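Local atomic coordinates of inactive glucansucrase (Lactobacillus reuteri, PDB entry 5JBD), a protein that is an inactive member of glycoside hydrolase family 70, built around a TIM-type barrel of parallel strands and flanking helices. Residues His650-Phe656 against Ile686-Ala692; Ala678-Ser682 against Ala736-Leu742. All blocks are in the same frame, centred on the assembly; numbering follows the deposited sequence.

Interaction 1: His650-Phe656 against Ile686-Ala692; sequences HMIYEDF and ITDFWMA
Glu654 lies alongside the indole of Trp690, its extended chain running over one face so that CG sits 3.7 Å from the centroid of the six-membered ring and the carboxylate and ring planes are 10° apart. The edge of Phe656 meets the face of the Trp690 five-membered ring, centroids 5.7 Å apart, while Ala692 CB packs over a face of Phe656. Beside Phe689, Tyr653 points the same way, its CD2 3.5 Å from Phe689 CE2. Glu654, Tyr653, Phe689 and Trp690 lie on adjacent parallel strands of the barrel, 652-654 and 688-691, joined by hydrogen bonds such as Trp690 N to Tyr653 O (2.9 Å); Phe656 and Ala692 follow at their C-terminal ends. Where the pairing begins, Met651 O accepts from both Thr687 N and Asp688 N. Thr687 OG1, held between its backbone N and carbonyl carbon (chi1 65°), takes the Met651 N-H at 2.9 Å and donates to Asp688 OD2. Asp688 OD2 also accepts from His650 ND1 at 2.8 Å on its syn lone pair, in the imidazole plane, a grip that should favour an ionised carboxylate. Further out, Gln745 holds Asp688 OD1, His392 bonds Glu654 OE2, and Asp747 takes the indole N-H of Trp690.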
loop_
_atom_site.group_PDB
_atom_site.type_symbol
_atom_site.label_atom_id
_atom_site.label_comp_id
_atom_site.label_asym_id
_atom_site.label_seq_id
_atom_site.Cartn_x
_atom_site.Cartn_y
_atom_site.Cartn_z
ATOM N N HIS A 650 -18.969 -9.559 14.383
ATOM C CA HIS A 650 -18.254 -8.366 13.915
ATOM C C HIS A 650 -18.399 -8.153 12.410
ATOM O O HIS A 650 -18.646 -9.106 11.636
ATOM C CB HIS A 650 -16.774 -8.451 14.291
ATOM C CG HIS A 650 -16.546 -8.451 15.769
ATOM N ND1 HIS A 650 -15.896 -7.430 16.426
ATOM C CD2 HIS A 650 -16.938 -9.325 16.729
ATOM C CE1 HIS A 650 -15.897 -7.679 17.726
ATOM N NE2 HIS A 650 -16.525 -8.817 17.935
ATOM N N MET A 651 -18.273 -6.888 12.025
ATOM C CA MET A 651 -18.229 -6.453 10.638
ATOM C C MET A 651 -17.309 -5.236 10.511
ATOM O O MET A 651 -17.459 -4.250 11.243
ATOM C CB MET A 651 -19.632 -6.103 10.126
ATOM C CG MET A 651 -19.639 -5.519 8.723
ATOM S SD MET A 651 -21.275 -5.510 7.974
ATOM C CE MET A 651 -22.046 -4.254 8.951
ATOM N N ILE A 652 -16.367 -5.343 9.575
ATOM C CA ILE A 652 -15.375 -4.327 9.292
ATOM C C ILE A 652 -15.897 -3.387 8.184
ATOM O O ILE A 652 -16.633 -3.817 7.301
ATOM C CB ILE A 652 -14.033 -4.969 8.862
ATOM C CG1 ILE A 652 -13.444 -5.765 10.038
ATOM C CG2 ILE A 652 -13.030 -3.906 8.399
ATOM C CD1 ILE A 652 -12.416 -6.796 9.629
ATOM N N TYR A 653 -15.517 -2.104 8.265
ATOM C CA TYR A 653 -15.789 -1.117 7.204
ATOM C C TYR A 653 -14.493 -0.428 6.782
ATOM O O TYR A 653 -13.819 0.174 7.623
ATOM C CB TYR A 653 -16.789 -0.091 7.712
ATOM C CG TYR A 653 -17.191 0.970 6.711
ATOM C CD1 TYR A 653 -17.879 0.632 5.548
ATOM C CD2 TYR A 653 -16.915 2.319 6.938
ATOM C CE1 TYR A 653 -18.280 1.605 4.634
ATOM C CE2 TYR A 653 -17.293 3.303 6.022
ATOM C CZ TYR A 653 -17.988 2.950 4.879
ATOM O OH TYR A 653 -18.374 3.919 3.981
ATOM N N GLU A 654 -14.120 -0.570 5.506
ATOM C CA GLU A 654 -12.960 0.120 4.945
ATOM C C GLU A 654 -13.409 1.546 4.637
ATOM O O GLU A 654 -14.290 1.739 3.805
ATOM C CB GLU A 654 -12.420 -0.551 3.657
ATOM C CG GLU A 654 -11.216 0.205 3.094
ATOM C CD GLU A 654 -10.478 -0.480 1.955
ATOM O OE1 GLU A 654 -10.985 -1.427 1.346
ATOM O OE2 GLU A 654 -9.353 -0.036 1.663
ATOM N N ASP A 655 -12.798 2.527 5.289
ATOM C CA ASP A 655 -13.326 3.909 5.263
ATOM C C ASP A 655 -12.828 4.811 4.131
ATOM O O ASP A 655 -13.181 5.989 4.095
ATOM C CB ASP A 655 -13.100 4.588 6.626
ATOM C CG ASP A 655 -11.774 5.318 6.739
ATOM O OD1 ASP A 655 -10.802 5.010 6.008
ATOM O OD2 ASP A 655 -11.717 6.228 7.604
ATOM N N PHE A 656 -12.000 4.290 3.230
ATOM C CA PHE A 656 -11.355 5.143 2.236
ATOM C C PHE A 656 -11.225 4.490 0.875
ATOM O O PHE A 656 -11.405 3.265 0.726
ATOM C CB PHE A 656 -9.963 5.558 2.721
ATOM C CG PHE A 656 -8.921 4.466 2.662
ATOM C CD1 PHE A 656 -8.870 3.480 3.635
ATOM C CD2 PHE A 656 -7.964 4.448 1.647
ATOM C CE1 PHE A 656 -7.903 2.479 3.591
ATOM C CE2 PHE A 656 -7.001 3.450 1.593
ATOM C CZ PHE A 656 -6.965 2.465 2.575
ATOM N N ILE A 686 -21.964 -1.845 11.678
ATOM C CA ILE A 686 -20.498 -1.855 11.602
ATOM C C ILE A 686 -19.978 -1.875 13.034
ATOM O O ILE A 686 -20.419 -1.072 13.867
ATOM C CB ILE A 686 -19.951 -0.624 10.851
ATOM C CG1 ILE A 686 -20.390 -0.666 9.380
ATOM C CG2 ILE A 686 -18.441 -0.570 10.939
ATOM C CD1 ILE A 686 -20.345 0.673 8.694
ATOM N N THR A 687 -19.107 -2.830 13.336
ATOM C CA THR A 687 -18.524 -2.943 14.674
ATOM C C THR A 687 -17.048 -2.516 14.720
ATOM O O THR A 687 -16.546 -2.160 15.791
ATOM C CB THR A 687 -18.630 -4.392 15.193
ATOM O OG1 THR A 687 -17.833 -5.247 14.375
ATOM C CG2 THR A 687 -20.074 -4.887 15.207
ATOM N N ASP A 688 -16.370 -2.559 13.571
ATOM C CA ASP A 688 -14.936 -2.332 13.485
ATOM C C ASP A 688 -14.632 -1.431 12.295
ATOM O O ASP A 688 -14.912 -1.791 11.147
ATOM C CB ASP A 688 -14.221 -3.675 13.362
ATOM C CG ASP A 688 -14.249 -4.454 14.670
ATOM O OD1 ASP A 688 -13.405 -4.172 15.558
ATOM O OD2 ASP A 688 -15.154 -5.320 14.817
ATOM N N PHE A 689 -14.060 -0.266 12.584
ATOM C CA PHE A 689 -13.870 0.811 11.594
ATOM C C PHE A 689 -12.405 0.853 11.185
ATOM O O PHE A 689 -11.536 1.223 11.991
ATOM C CB PHE A 689 -14.337 2.137 12.209
ATOM C CG PHE A 689 -14.721 3.202 11.201
ATOM C CD1 PHE A 689 -13.792 4.129 10.769
ATOM C CD2 PHE A 689 -16.025 3.295 10.720
ATOM C CE1 PHE A 689 -14.139 5.114 9.857
ATOM C CE2 PHE A 689 -16.385 4.287 9.810
ATOM C CZ PHE A 689 -15.440 5.193 9.379
ATOM N N TRP A 690 -12.121 0.454 9.944
ATOM C CA TRP A 690 -10.773 0.467 9.390
ATOM C C TRP A 690 -10.511 1.864 8.819
ATOM O O TRP A 690 -11.127 2.286 7.819
ATOM C CB TRP A 690 -10.596 -0.656 8.352
ATOM C CG TRP A 690 -9.428 -0.608 7.415
ATOM C CD1 TRP A 690 -8.292 0.144 7.522
ATOM C CD2 TRP A 690 -9.290 -1.355 6.201
ATOM N NE1 TRP A 690 -7.459 -0.084 6.456
ATOM C CE2 TRP A 690 -8.045 -0.996 5.624
ATOM C CE3 TRP A 690 -10.094 -2.290 5.542
ATOM C CZ2 TRP A 690 -7.594 -1.533 4.407
ATOM C CZ3 TRP A 690 -9.646 -2.831 4.340
ATOM C CH2 TRP A 690 -8.402 -2.460 3.792
ATOM N N MET A 691 -9.581 2.568 9.459
ATOM C CA MET A 691 -9.172 3.909 9.037
ATOM C C MET A 691 -7.935 3.853 8.150
ATOM O O MET A 691 -7.012 3.068 8.381
ATOM C CB MET A 691 -8.916 4.804 10.249
ATOM C CG MET A 691 -10.134 4.912 11.150
ATOM S SD MET A 691 -10.298 6.424 12.119
ATOM C CE MET A 691 -10.644 7.560 10.780
ATOM N N ALA A 692 -7.933 4.716 7.139
ATOM C CA ALA A 692 -6.822 4.844 6.213
ATOM C C ALA A 692 -5.506 5.071 6.943
ATOM O O ALA A 692 -5.503 5.626 8.045
ATOM C CB ALA A 692 -7.082 6.001 5.251
#

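Interaction 2: Ala678-Ser682 against Ala736-Leu742; sequences ASLFS and ALHKAGL
Ala678 and Ala740 bring helix 678-683 close to the C-terminal end of helix 727-739, two helices on the outside of the TIM-type barrel. The second closes in a Schellman motif: Gly741, with positive phi (100°), donates its N-H to His738 O, and Leu742 N reaches back to Leu737 O, turning the chain toward strand 743-748. Apolar packing carries most of the contact. The small methyls allow a close approach, Ala678 CB standing 4.1 Å from Ala740 CB, with the CA atoms of Ala678 and Leu737 5.4 Å apart. On the buried side, the CD2 methyl of Leu737 meets CD2 of the Phe681 ring obliquely at 3.9 Å. Leu742 spreads its two methyls over the first helix, CD2 against Phe681 CB and CD1 against the backbone of Ser682. Ile674 of helix 670-676 also touches both Phe681 and Leu737. Each alanine methyl also rests on a backbone carbonyl of the other segment, Ala678 CB 3.6 Å from Ala736 O and Ala740 CB 3.7 Å from Ala678 O. A water bridges Ser682 OG and Ala740 O: Ser682 OG, anti to its own N (chi1 -179°), is 2.6 Å from the oxygen of this water, which donates a hydrogen bond to Ala740 O at 2.7 Å.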
loop_
_atom_site.group_PDB
_atom_site.type_symbol
_atom_site.label_atom_id
_atom_site.label_comp_id
_atom_site.label_asym_id
_atom_site.label_seq_id
_atom_site.Cartn_x
_atom_site.Cartn_y
_atom_site.Cartn_z
ATOM N N ALA A 678 -21.264 9.241 12.869
ATOM C CA ALA A 678 -20.906 8.091 13.702
ATOM C C ALA A 678 -22.088 7.159 13.974
ATOM O O ALA A 678 -21.939 5.928 13.946
ATOM C CB ALA A 678 -20.287 8.563 15.017
ATOM N N SER A 679 -23.262 7.741 14.225
ATOM C CA SER A 679 -24.472 6.956 14.523
ATOM C C SER A 679 -24.946 6.124 13.330
ATOM O O SER A 679 -25.470 5.032 13.522
ATOM C CB SER A 679 -25.631 7.857 14.987
ATOM O OG SER A 679 -25.374 8.402 16.266
ATOM N N LEU A 680 -24.760 6.648 12.116
ATOM C CA LEU A 680 -25.060 5.898 10.892
ATOM C C LEU A 680 -24.286 4.581 10.843
ATOM O O LEU A 680 -24.870 3.527 10.584
ATOM C CB LEU A 680 -24.761 6.729 9.628
ATOM C CG LEU A 680 -24.985 6.023 8.275
ATOM C CD1 LEU A 680 -26.415 5.484 8.147
ATOM C CD2 LEU A 680 -24.656 6.961 7.129
ATOM N N PHE A 681 -22.982 4.626 11.126
ATOM C CA PHE A 681 -22.156 3.401 11.027
ATOM C C PHE A 681 -22.637 2.333 12.021
ATOM O O PHE A 681 -22.693 1.137 11.696
ATOM C CB PHE A 681 -20.666 3.714 11.225
ATOM C CG PHE A 681 -20.128 4.756 10.272
ATOM C CD1 PHE A 681 -20.132 4.533 8.905
ATOM C CD2 PHE A 681 -19.626 5.958 10.745
ATOM C CE1 PHE A 681 -19.652 5.490 8.023
ATOM C CE2 PHE A 681 -19.130 6.920 9.872
ATOM C CZ PHE A 681 -19.147 6.684 8.502
ATOM N N SER A 682 -22.973 2.780 13.235
ATOM C CA SER A 682 -23.614 1.924 14.241
ATOM C C SER A 682 -24.951 1.346 13.747
ATOM O O SER A 682 -25.196 0.141 13.874
ATOM C CB SER A 682 -23.860 2.711 15.531
ATOM O OG SER A 682 -24.460 1.874 16.502
ATOM N N ALA A 736 -15.695 9.869 18.774
ATOM C CA ALA A 736 -17.078 9.837 18.283
ATOM C C ALA A 736 -17.515 8.423 17.875
ATOM O O ALA A 736 -18.619 7.998 18.205
ATOM C CB ALA A 736 -17.260 10.811 17.124
ATOM N N LEU A 737 -16.642 7.690 17.192
ATOM C CA LEU A 737 -16.930 6.297 16.843
ATOM C C LEU A 737 -17.037 5.425 18.100
ATOM O O LEU A 737 -17.933 4.592 18.202
ATOM C CB LEU A 737 -15.866 5.744 15.893
ATOM C CG LEU A 737 -15.848 6.410 14.506
ATOM C CD1 LEU A 737 -14.585 6.058 13.752
ATOM C CD2 LEU A 737 -17.076 6.022 13.689
ATOM N N HIS A 738 -16.126 5.634 19.059
ATOM C CA HIS A 738 -16.202 4.945 20.345
ATOM C C HIS A 738 -17.522 5.230 21.059
ATOM O O HIS A 738 -18.144 4.313 21.578
ATOM C CB HIS A 738 -15.044 5.344 21.269
ATOM C CG HIS A 738 -13.743 4.686 20.938
ATOM N ND1 HIS A 738 -12.538 5.205 21.350
ATOM C CD2 HIS A 738 -13.455 3.546 20.263
ATOM C CE1 HIS A 738 -11.562 4.427 20.926
ATOM N NE2 HIS A 738 -12.090 3.418 20.256
ATOM N N LYS A 739 -17.951 6.493 21.050
ATOM C CA LYS A 739 -19.229 6.903 21.669
ATOM C C LYS A 739 -20.432 6.149 21.048
ATOM O O LYS A 739 -21.363 5.717 21.756
ATOM C CB LYS A 739 -19.392 8.427 21.534
ATOM C CG LYS A 739 -20.443 9.084 22.430
ATOM C CD LYS A 739 -20.293 10.614 22.386
ATOM C CE LYS A 739 -21.004 11.359 23.517
ATOM N NZ LYS A 739 -22.275 10.713 23.965
ATOM N N ALA A 740 -20.370 5.942 19.736
ATOM C CA ALA A 740 -21.385 5.173 19.008
ATOM C C ALA A 740 -21.305 3.647 19.202
ATOM O O ALA A 740 -22.166 2.926 18.709
ATOM C CB ALA A 740 -21.312 5.518 17.532
ATOM N N GLY A 741 -20.264 3.156 19.890
ATOM C CA GLY A 741 -20.132 1.743 20.254
ATOM C C GLY A 741 -19.214 0.927 19.350
ATOM O O GLY A 741 -19.172 -0.280 19.479
ATOM N N LEU A 742 -18.486 1.578 18.442
ATOM C CA LEU A 742 -17.552 0.891 17.531
ATOM C C LEU A 742 -16.163 0.807 18.134
ATOM O O LEU A 742 -15.812 1.589 19.034
ATOM C CB LEU A 742 -17.430 1.645 16.191
ATOM C CG LEU A 742 -18.561 1.413 15.184
ATOM C CD1 LEU A 742 -19.856 2.038 15.657
ATOM C CD2 LEU A 742 -18.192 1.920 13.794
HETATM O O HOH W 1 -22.878 0.387 17.958
#

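In the fold
Interactions 1 and 2, their centres about 11 Å apart, form neighbouring layers of the barrel, strand pairing within and helix packing outside. Their segments alternate along the chain: helix 678-683 leads into strand 688-691, and helix 727-739 into strand 743-748, the next strand in the sheet. Phe689 joins the layers, its CD1 3.6 Å from Leu737 CD1 and its ring edge-to-face with Phe681. Ile686 ties the turn between helix and strand, with a probable hydrogen bond from its N to Phe681 O (3.1 Å) and its O 3.4 Å from Leu742 CG. None of the residues of either contact belongs to the calcium site formed by Glu237, Asp243, Asn287 and Asn751.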